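Local structure of phenylacetic acid degradation-related protein (Silicibacter sp., 2QWZ) at residues G52-V60 and G114-L123; M76-Y85 and V146-S154. The protein is a putative thioesterase of the hotdog-fold superfamily, probably hydrolysing acyl-thioester substrates, although its natural substrate is not established. All coordinates share one frame; numbering follows the deposited sequence.

Interaction 1. Residues G52-V60 and G114-L123; sequences GEITMRLNV and GRDLLGQARL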
loop_
_atom_site.group_PDB
_atom_site.type_symbol
_atom_site.label_atom_id
_atom_site.label_comp_id
_atom_site.label_asym_id
_atom_site.label_seq_id
_atom_site.Cartn_x
_atom_site.Cartn_y
_atom_site.Cartn_z
ATOM N N GLY A 52 -22.253 1.182 -8.703
ATOM C CA GLY A 52 -20.801 1.113 -8.678
ATOM C C GLY A 52 -20.139 1.911 -7.570
ATOM O O GLY A 52 -18.944 1.753 -7.314
ATOM N N GLU A 53 -20.911 2.780 -6.929
ATOM C CA GLU A 53 -20.354 3.936 -6.236
ATOM C C GLU A 53 -21.197 4.426 -5.082
ATOM O O GLU A 53 -22.399 4.288 -5.082
ATOM C CB GLU A 53 -20.210 5.086 -7.214
ATOM C CG GLU A 53 -19.626 4.693 -8.553
ATOM C CD GLU A 53 -19.248 5.905 -9.383
ATOM O OE1 GLU A 53 -20.094 6.813 -9.522
ATOM O OE2 GLU A 53 -18.104 5.946 -9.889
ATOM N N ILE A 54 -20.536 5.021 -4.092
ATOM C CA ILE A 54 -21.228 5.629 -2.972
ATOM C C ILE A 54 -20.531 6.935 -2.652
ATOM O O ILE A 54 -19.340 6.985 -2.782
ATOM C CB ILE A 54 -21.162 4.727 -1.768
ATOM C CG1 ILE A 54 -22.122 5.203 -0.675
ATOM C CG2 ILE A 54 -19.731 4.566 -1.259
ATOM C CD1 ILE A 54 -22.355 4.152 0.443
ATOM N N THR A 55 -21.285 7.943 -2.224
ATOM C CA THR A 55 -20.746 9.175 -1.599
ATOM C C THR A 55 -21.134 9.241 -0.140
ATOM O O THR A 55 -22.315 9.291 0.188
ATOM C CB THR A 55 -21.232 10.425 -2.300
ATOM O OG1 THR A 55 -20.941 10.269 -3.670
ATOM C CG2 THR A 55 -20.524 11.693 -1.779
HETATM N N MSE A 56 -20.136 9.160 0.741
HETATM C CA MSE A 56 -20.361 9.238 2.170
HETATM C C MSE A 56 -19.853 10.567 2.709
HETATM O O MSE A 56 -18.834 11.062 2.224
HETATM C CB MSE A 56 -19.621 8.116 2.838
HETATM C CG MSE A 56 -19.918 7.948 4.278
HETATM SE SE MSE A 56 -21.372 6.742 4.704
HETATM C CE MSE A 56 -20.908 5.068 3.855
ATOM N N ARG A 57 -20.567 11.098 3.710
ATOM C CA ARG A 57 -20.272 12.380 4.357
ATOM C C ARG A 57 -19.780 12.123 5.767
ATOM O O ARG A 57 -20.362 11.296 6.498
ATOM C CB ARG A 57 -21.536 13.238 4.438
ATOM C CG ARG A 57 -21.315 14.666 4.964
ATOM C CD ARG A 57 -22.621 15.463 4.934
ATOM N NE ARG A 57 -22.967 15.757 3.559
ATOM C CZ ARG A 57 -22.570 16.838 2.911
ATOM N NH1 ARG A 57 -21.847 17.769 3.521
ATOM N NH2 ARG A 57 -22.880 16.968 1.644
ATOM N N LEU A 58 -18.690 12.803 6.121
ATOM C CA LEU A 58 -18.276 12.936 7.508
ATOM C C LEU A 58 -18.693 14.331 7.939
ATOM O O LEU A 58 -18.181 15.348 7.414
ATOM C CB LEU A 58 -16.758 12.764 7.668
ATOM C CG LEU A 58 -16.038 12.787 9.025
ATOM C CD1 LEU A 58 -14.581 12.260 8.839
ATOM C CD2 LEU A 58 -15.995 14.152 9.645
ATOM N N ASN A 59 -19.609 14.372 8.900
ATOM C CA ASN A 59 -20.057 15.630 9.517
ATOM C C ASN A 59 -18.973 16.205 10.418
ATOM O O ASN A 59 -18.794 15.739 11.526
ATOM C CB ASN A 59 -21.339 15.351 10.321
ATOM C CG ASN A 59 -21.868 16.569 11.079
ATOM O OD1 ASN A 59 -21.463 17.715 10.847
ATOM N ND2 ASN A 59 -22.812 16.313 11.979
ATOM N N VAL A 60 -18.262 17.220 9.933
ATOM C CA VAL A 60 -17.083 17.772 10.615
ATOM C C VAL A 60 -17.425 18.390 11.984
ATOM O O VAL A 60 -16.608 18.397 12.907
ATOM C CB VAL A 60 -16.334 18.806 9.733
ATOM C CG1 VAL A 60 -17.136 20.072 9.601
ATOM C CG2 VAL A 60 -14.938 19.136 10.310
ATOM N N GLY A 114 -13.217 23.451 8.617
ATOM C CA GLY A 114 -14.587 23.929 8.782
ATOM C C GLY A 114 -15.602 23.402 7.785
ATOM O O GLY A 114 -16.672 23.946 7.710
ATOM N N ARG A 115 -15.241 22.363 7.023
ATOM C CA ARG A 115 -16.093 21.756 5.997
ATOM C C ARG A 115 -16.203 20.259 6.187
ATOM O O ARG A 115 -15.259 19.620 6.661
ATOM C CB ARG A 115 -15.516 21.985 4.633
ATOM C CG ARG A 115 -15.401 23.427 4.297
ATOM C CD ARG A 115 -15.007 23.552 2.888
ATOM N NE ARG A 115 -15.014 24.958 2.447
ATOM C CZ ARG A 115 -15.441 25.371 1.257
ATOM N NH1 ARG A 115 -15.943 24.529 0.352
ATOM N NH2 ARG A 115 -15.382 26.657 0.964
ATOM N N ASP A 116 -17.340 19.699 5.808
ATOM C CA ASP A 116 -17.488 18.250 5.819
ATOM C C ASP A 116 -16.530 17.672 4.815
ATOM O O ASP A 116 -16.062 18.354 3.897
ATOM C CB ASP A 116 -18.902 17.806 5.463
ATOM C CG ASP A 116 -19.921 18.207 6.493
ATOM O OD1 ASP A 116 -19.568 18.606 7.621
ATOM O OD2 ASP A 116 -21.092 18.141 6.138
ATOM N N LEU A 117 -16.223 16.399 5.039
ATOM C CA LEU A 117 -15.354 15.636 4.176
ATOM C C LEU A 117 -16.245 14.663 3.429
ATOM O O LEU A 117 -17.084 14.005 4.040
ATOM C CB LEU A 117 -14.327 14.882 5.015
ATOM C CG LEU A 117 -12.880 14.987 4.590
ATOM C CD1 LEU A 117 -12.444 16.471 4.589
ATOM C CD2 LEU A 117 -12.049 14.131 5.513
ATOM N N LEU A 118 -16.061 14.584 2.111
ATOM C CA LEU A 118 -16.813 13.670 1.284
ATOM C C LEU A 118 -15.842 12.617 0.792
ATOM O O LEU A 118 -14.696 12.944 0.408
ATOM C CB LEU A 118 -17.424 14.415 0.096
ATOM C CG LEU A 118 -18.313 15.602 0.435
ATOM C CD1 LEU A 118 -18.876 16.131 -0.849
ATOM C CD2 LEU A 118 -19.421 15.214 1.400
ATOM N N GLY A 119 -16.293 11.364 0.866
ATOM C CA GLY A 119 -15.643 10.247 0.240
ATOM C C GLY A 119 -16.437 9.649 -0.913
ATOM O O GLY A 119 -17.554 9.143 -0.746
ATOM N N GLN A 120 -15.836 9.674 -2.094
ATOM C CA GLN A 120 -16.440 9.112 -3.298
ATOM C C GLN A 120 -15.784 7.783 -3.602
ATOM O O GLN A 120 -14.715 7.734 -4.160
ATOM C CB GLN A 120 -16.347 10.124 -4.449
ATOM C CG GLN A 120 -16.980 11.483 -4.043
ATOM C CD GLN A 120 -16.952 12.598 -5.119
ATOM O OE1 GLN A 120 -17.595 13.660 -4.952
ATOM N NE2 GLN A 120 -16.235 12.356 -6.218
ATOM N N ALA A 121 -16.419 6.692 -3.175
ATOM C CA ALA A 121 -15.889 5.345 -3.335
ATOM C C ALA A 121 -16.375 4.694 -4.629
ATOM O O ALA A 121 -17.469 4.993 -5.126
ATOM C CB ALA A 121 -16.281 4.464 -2.117
ATOM N N ARG A 122 -15.559 3.798 -5.182
ATOM C CA ARG A 122 -16.048 2.883 -6.190
ATOM C C ARG A 122 -15.635 1.463 -5.914
ATOM O O ARG A 122 -14.569 1.201 -5.373
ATOM C CB ARG A 122 -15.666 3.327 -7.587
ATOM C CG ARG A 122 -14.297 3.121 -7.948
ATOM C CD ARG A 122 -13.861 4.020 -9.089
ATOM N NE ARG A 122 -12.409 3.959 -9.141
ATOM C CZ ARG A 122 -11.646 4.510 -10.070
ATOM N NH1 ARG A 122 -12.169 5.136 -11.130
ATOM N NH2 ARG A 122 -10.339 4.385 -9.947
ATOM N N LEU A 123 -16.535 0.541 -6.229
ATOM C CA LEU A 123 -16.280 -0.873 -6.023
ATOM C C LEU A 123 -15.608 -1.405 -7.303
ATOM O O LEU A 123 -16.124 -1.241 -8.402
ATOM C CB LEU A 123 -17.594 -1.554 -5.715
ATOM C CG LEU A 123 -17.626 -2.956 -5.171
ATOM C CD1 LEU A 123 -16.714 -3.162 -3.989
ATOM C CD2 LEU A 123 -19.048 -3.206 -4.821
HETATM O O HOH W 1 -17.253 1.251 -10.036
#
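Strands 53-58 and 117-123 pair as antiparallel neighbours in the curved sheet of a hotdog fold, Ile54 facing Ala121, Met56 facing Gly119 and Leu58 facing Leu117 as hydrogen-bonded pairs. Each of these pairs is closed by two backbone bonds, and Leu123 N to Gly52 O (2.9 Å) carries the ladder one residue past the start of strand 53-58. Gly52 O and Leu123 O also share a water molecule. On the buried face, Ile54 CG2 meets Ala121 CB at 3.6 Å.

Where strand 53-58 ends and strand 117-123 begins, the carboxylate of Asp116 grips the other segment with both oxygens. OD2 accepts a hydrogen bond from Arg57 NH1 (2.7 Å), a salt bridge, through its anti lone pair and almost within the guanidinium plane, while the carboxylate itself is turned 71° from that plane. OD1 receives Val60 N (3.0 Å) from above the carboxylate plane. The arginine chain bends at chi3 (-71°) and lies alongside Leu118, whose CD2 sits over the centre of one guanidinium face. Replacing Arg57 by a leucine would probably leave Asp116 OD2 without its charged mate and Leu118 CD2 without the flat group it packs on. Arg57 also pairs with Glu140 and, through NH2, with Asp47 of the adjoining strand.

Strands 44-49 and 130-139 flank the pair, and helix 73-92 lies across its inner face, where Met56 touches Ala86.

Interaction 2. Residues M76-Y85 and V146-S154; sequences MFALADVSVY and VARSTMTYS
Met151 and Tyr153 reach from strand 147-154 to the central helix of the hotdog fold, whose residues 76-85 cross it with the segment axes 8.6 Å apart at closest approach. Met151 is a selenomethionine bent at both chi2 (-70°) and chi3, which curls its end along the helix face at Asp81: CB packs on Val84 CB (4.0 Å), SE lies against CA and CB of Asp81, and CE comes to 3.6 Å from Asp81 OD1. The selenium also makes an oblique Met-aromatic contact with Phe77, 5.1 Å from the ring centroid.

Farther along the helix, Val84 brings its CG1 methyl to 3.5 Å from Tyr153 CE1. The other side of the tyrosine, at CE2, lies near Tyr85 CB and the edge of the Tyr85 ring, the two side chains crossing at about a right angle. Farther back, Ala80 CB rests on Ser149, whose OG bonds to Ser104 O of strand 99-107, and Met76 SE packs against Ala147 CB (4.2 Å) and Val146, the two residues that form a classic beta bulge opposite Leu137.

The phenol of Tyr153 ends at Asp81, whose CG stands anti to the backbone N (chi1 179°) and so carries OD1 to the hydroxyl, with ring and carboxylate planes 26° apart; Tyr153 OH lies 2.7 Å from Asp81 OD1 and 3.0 Å from Asp81 O, two acceptors competing for one proton.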
loop_
_atom_site.group_PDB
_atom_site.type_symbol
_atom_site.label_atom_id
_atom_site.label_comp_id
_atom_site.label_asym_id
_atom_site.label_seq_id
_atom_site.Cartn_x
_atom_site.Cartn_y
_atom_site.Cartn_z
HETATM N N MSE A 76 -10.046 10.295 8.508
HETATM C CA MSE A 76 -9.975 9.989 7.061
HETATM C C MSE A 76 -9.948 8.488 6.783
HETATM O O MSE A 76 -10.632 8.011 5.907
HETATM C CB MSE A 76 -8.788 10.690 6.409
HETATM C CG MSE A 76 -8.995 12.169 6.373
HETATM SE SE MSE A 76 -7.666 13.123 5.332
HETATM C CE MSE A 76 -6.422 13.434 6.757
ATOM N N PHE A 77 -9.161 7.754 7.539
ATOM C CA PHE A 77 -9.183 6.309 7.475
ATOM C C PHE A 77 -10.595 5.774 7.677
ATOM O O PHE A 77 -11.064 4.923 6.918
ATOM C CB PHE A 77 -8.249 5.701 8.526
ATOM C CG PHE A 77 -8.301 4.203 8.533
ATOM C CD1 PHE A 77 -9.295 3.538 9.208
ATOM C CD2 PHE A 77 -7.425 3.471 7.764
ATOM C CE1 PHE A 77 -9.380 2.167 9.142
ATOM C CE2 PHE A 77 -7.502 2.104 7.712
ATOM C CZ PHE A 77 -8.479 1.459 8.383
ATOM N N ALA A 78 -11.244 6.290 8.731
ATOM C CA ALA A 78 -12.618 5.979 9.119
ATOM C C ALA A 78 -13.592 6.220 7.982
ATOM O O ALA A 78 -14.397 5.351 7.686
ATOM C CB ALA A 78 -13.024 6.800 10.374
ATOM N N LEU A 79 -13.484 7.379 7.317
ATOM C CA LEU A 79 -14.324 7.715 6.180
ATOM C C LEU A 79 -14.111 6.776 5.003
ATOM O O LEU A 79 -15.078 6.255 4.426
ATOM C CB LEU A 79 -14.036 9.157 5.722
ATOM C CG LEU A 79 -14.850 9.623 4.509
ATOM C CD1 LEU A 79 -16.340 9.440 4.779
ATOM C CD2 LEU A 79 -14.557 11.071 4.150
ATOM N N ALA A 80 -12.837 6.538 4.660
ATOM C CA ALA A 80 -12.480 5.727 3.535
ATOM C C ALA A 80 -13.036 4.308 3.786
ATOM O O ALA A 80 -13.633 3.718 2.906
ATOM C CB ALA A 80 -10.965 5.690 3.343
ATOM N N ASP A 81 -12.816 3.782 4.974
ATOM C CA ASP A 81 -13.239 2.383 5.325
ATOM C C ASP A 81 -14.738 2.216 5.451
ATOM O O ASP A 81 -15.273 1.234 4.986
ATOM C CB ASP A 81 -12.505 1.974 6.617
ATOM C CG ASP A 81 -12.852 0.546 7.119
ATOM O OD1 ASP A 81 -13.306 -0.346 6.379
ATOM O OD2 ASP A 81 -12.642 0.347 8.306
ATOM N N VAL A 82 -15.441 3.158 6.076
ATOM C CA VAL A 82 -16.904 3.072 6.137
ATOM C C VAL A 82 -17.555 3.121 4.748
ATOM O O VAL A 82 -18.493 2.354 4.484
ATOM C CB VAL A 82 -17.574 4.118 7.156
ATOM C CG1 VAL A 82 -17.670 5.535 6.576
ATOM C CG2 VAL A 82 -18.974 3.608 7.623
ATOM N N SER A 83 -17.044 3.983 3.864
ATOM C CA SER A 83 -17.529 4.098 2.513
ATOM C C SER A 83 -17.461 2.810 1.701
ATOM O O SER A 83 -18.414 2.455 1.027
ATOM C CB SER A 83 -16.722 5.172 1.759
ATOM O OG SER A 83 -16.826 6.431 2.418
ATOM N N VAL A 84 -16.314 2.145 1.681
ATOM C CA VAL A 84 -16.175 0.957 0.850
ATOM C C VAL A 84 -16.911 -0.202 1.505
ATOM O O VAL A 84 -17.539 -0.985 0.815
ATOM C CB VAL A 84 -14.706 0.631 0.526
ATOM C CG1 VAL A 84 -14.632 -0.471 -0.393
ATOM C CG2 VAL A 84 -14.011 1.867 -0.142
ATOM N N TYR A 85 -16.859 -0.274 2.822
ATOM C CA TYR A 85 -17.573 -1.299 3.551
ATOM C C TYR A 85 -19.068 -1.231 3.256
ATOM O O TYR A 85 -19.692 -2.239 2.996
ATOM C CB TYR A 85 -17.351 -1.130 5.051
ATOM C CG TYR A 85 -18.131 -2.150 5.855
ATOM C CD1 TYR A 85 -17.660 -3.431 6.006
ATOM C CD2 TYR A 85 -19.363 -1.822 6.439
ATOM C CE1 TYR A 85 -18.395 -4.398 6.740
ATOM C CE2 TYR A 85 -20.095 -2.754 7.155
ATOM C CZ TYR A 85 -19.610 -4.038 7.310
ATOM O OH TYR A 85 -20.363 -4.942 8.026
ATOM N N VAL A 146 -8.277 15.790 -1.183
ATOM C CA VAL A 146 -7.331 15.860 -0.082
ATOM C C VAL A 146 -6.579 14.545 0.122
ATOM O O VAL A 146 -5.461 14.540 0.638
ATOM C CB VAL A 146 -8.000 16.324 1.214
ATOM C CG1 VAL A 146 -8.656 17.644 0.948
ATOM C CG2 VAL A 146 -8.977 15.296 1.730
ATOM N N ALA A 147 -7.167 13.447 -0.315
ATOM C CA ALA A 147 -6.628 12.116 -0.018
ATOM C C ALA A 147 -7.171 11.089 -0.978
ATOM O O ALA A 147 -8.143 11.353 -1.629
ATOM C CB ALA A 147 -6.958 11.694 1.426
ATOM N N ARG A 148 -6.512 9.924 -1.083
ATOM C CA ARG A 148 -7.022 8.792 -1.863
ATOM C C ARG A 148 -6.701 7.496 -1.172
ATOM O O ARG A 148 -5.776 7.430 -0.410
ATOM C CB ARG A 148 -6.574 8.805 -3.344
ATOM C CG ARG A 148 -5.199 8.356 -3.782
ATOM C CD ARG A 148 -5.219 7.003 -4.609
ATOM N NE ARG A 148 -4.671 6.032 -3.695
ATOM C CZ ARG A 148 -5.110 4.805 -3.483
ATOM N NH1 ARG A 148 -6.073 4.282 -4.210
ATOM N NH2 ARG A 148 -4.510 4.108 -2.537
ATOM N N SER A 149 -7.525 6.492 -1.375
ATOM C CA SER A 149 -7.396 5.240 -0.619
ATOM C C SER A 149 -7.892 4.051 -1.379
ATOM O O SER A 149 -8.695 4.212 -2.263
ATOM C CB SER A 149 -8.191 5.333 0.697
ATOM O OG SER A 149 -8.069 4.176 1.473
ATOM N N THR A 150 -7.386 2.860 -1.009
ATOM C CA THR A 150 -7.808 1.593 -1.521
ATOM C C THR A 150 -8.104 0.752 -0.299
ATOM O O THR A 150 -7.326 0.747 0.664
ATOM C CB THR A 150 -6.704 0.874 -2.333
ATOM O OG1 THR A 150 -6.216 1.753 -3.363
ATOM C CG2 THR A 150 -7.237 -0.346 -2.987
HETATM N N MSE A 151 -9.256 0.131 -0.298
HETATM C CA MSE A 151 -9.632 -0.736 0.796
HETATM C C MSE A 151 -9.939 -2.036 0.202
HETATM O O MSE A 151 -10.612 -2.069 -0.829
HETATM C CB MSE A 151 -10.900 -0.251 1.487
HETATM C CG MSE A 151 -10.799 1.091 2.207
HETATM SE SE MSE A 151 -9.768 1.197 3.796
HETATM C CE MSE A 151 -10.251 -0.604 4.569
ATOM N N THR A 152 -9.518 -3.102 0.904
ATOM C CA THR A 152 -9.768 -4.491 0.555
ATOM C C THR A 152 -10.349 -5.235 1.774
ATOM O O THR A 152 -9.898 -5.022 2.907
ATOM C CB THR A 152 -8.429 -5.177 0.171
ATOM O OG1 THR A 152 -7.772 -4.434 -0.861
ATOM C CG2 THR A 152 -8.620 -6.531 -0.307
ATOM N N TYR A 153 -11.305 -6.138 1.506
ATOM C CA TYR A 153 -12.072 -6.851 2.508
ATOM C C TYR A 153 -12.089 -8.330 2.205
ATOM O O TYR A 153 -12.227 -8.732 1.060
ATOM C CB TYR A 153 -13.545 -6.356 2.546
ATOM C CG TYR A 153 -13.609 -4.903 2.841
ATOM C CD1 TYR A 153 -13.474 -3.976 1.836
ATOM C CD2 TYR A 153 -13.776 -4.450 4.139
ATOM C CE1 TYR A 153 -13.469 -2.631 2.118
ATOM C CE2 TYR A 153 -13.826 -3.106 4.417
ATOM C CZ TYR A 153 -13.640 -2.212 3.418
ATOM O OH TYR A 153 -13.642 -0.888 3.724
ATOM N N SER A 154 -11.963 -9.131 3.244
ATOM C CA SER A 154 -12.158 -10.556 3.136
ATOM C C SER A 154 -13.632 -10.840 3.301
ATOM O O SER A 154 -14.252 -10.331 4.221
ATOM C CB SER A 154 -11.356 -11.294 4.204
ATOM O OG SER A 154 -11.995 -12.505 4.550
#

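Overall arrangement
The two contacts show the two construction principles of the hotdog fold: interaction 1 pairs strands within the sheet, and interaction 2 lays the helix upon it. Their centres are 10 Å apart and their segments alternate along the chain, 52-60, 76-85, 114-123 and 146-154. Strand 130-139 lies between strands 117-126 and 147-154, so helix 73-92 bridges separate parts of one antiparallel sheet. The contacts meet directly where Ile54 CG2 lies 3.4 Å from Ser83 O and Leu79 CD2 approaches Gly119 N. The helix-facing side of interaction 1 and interaction 2 belong to one buried core, while Arg122 and Arg148 face a second subunit on the opposite side of the sheet.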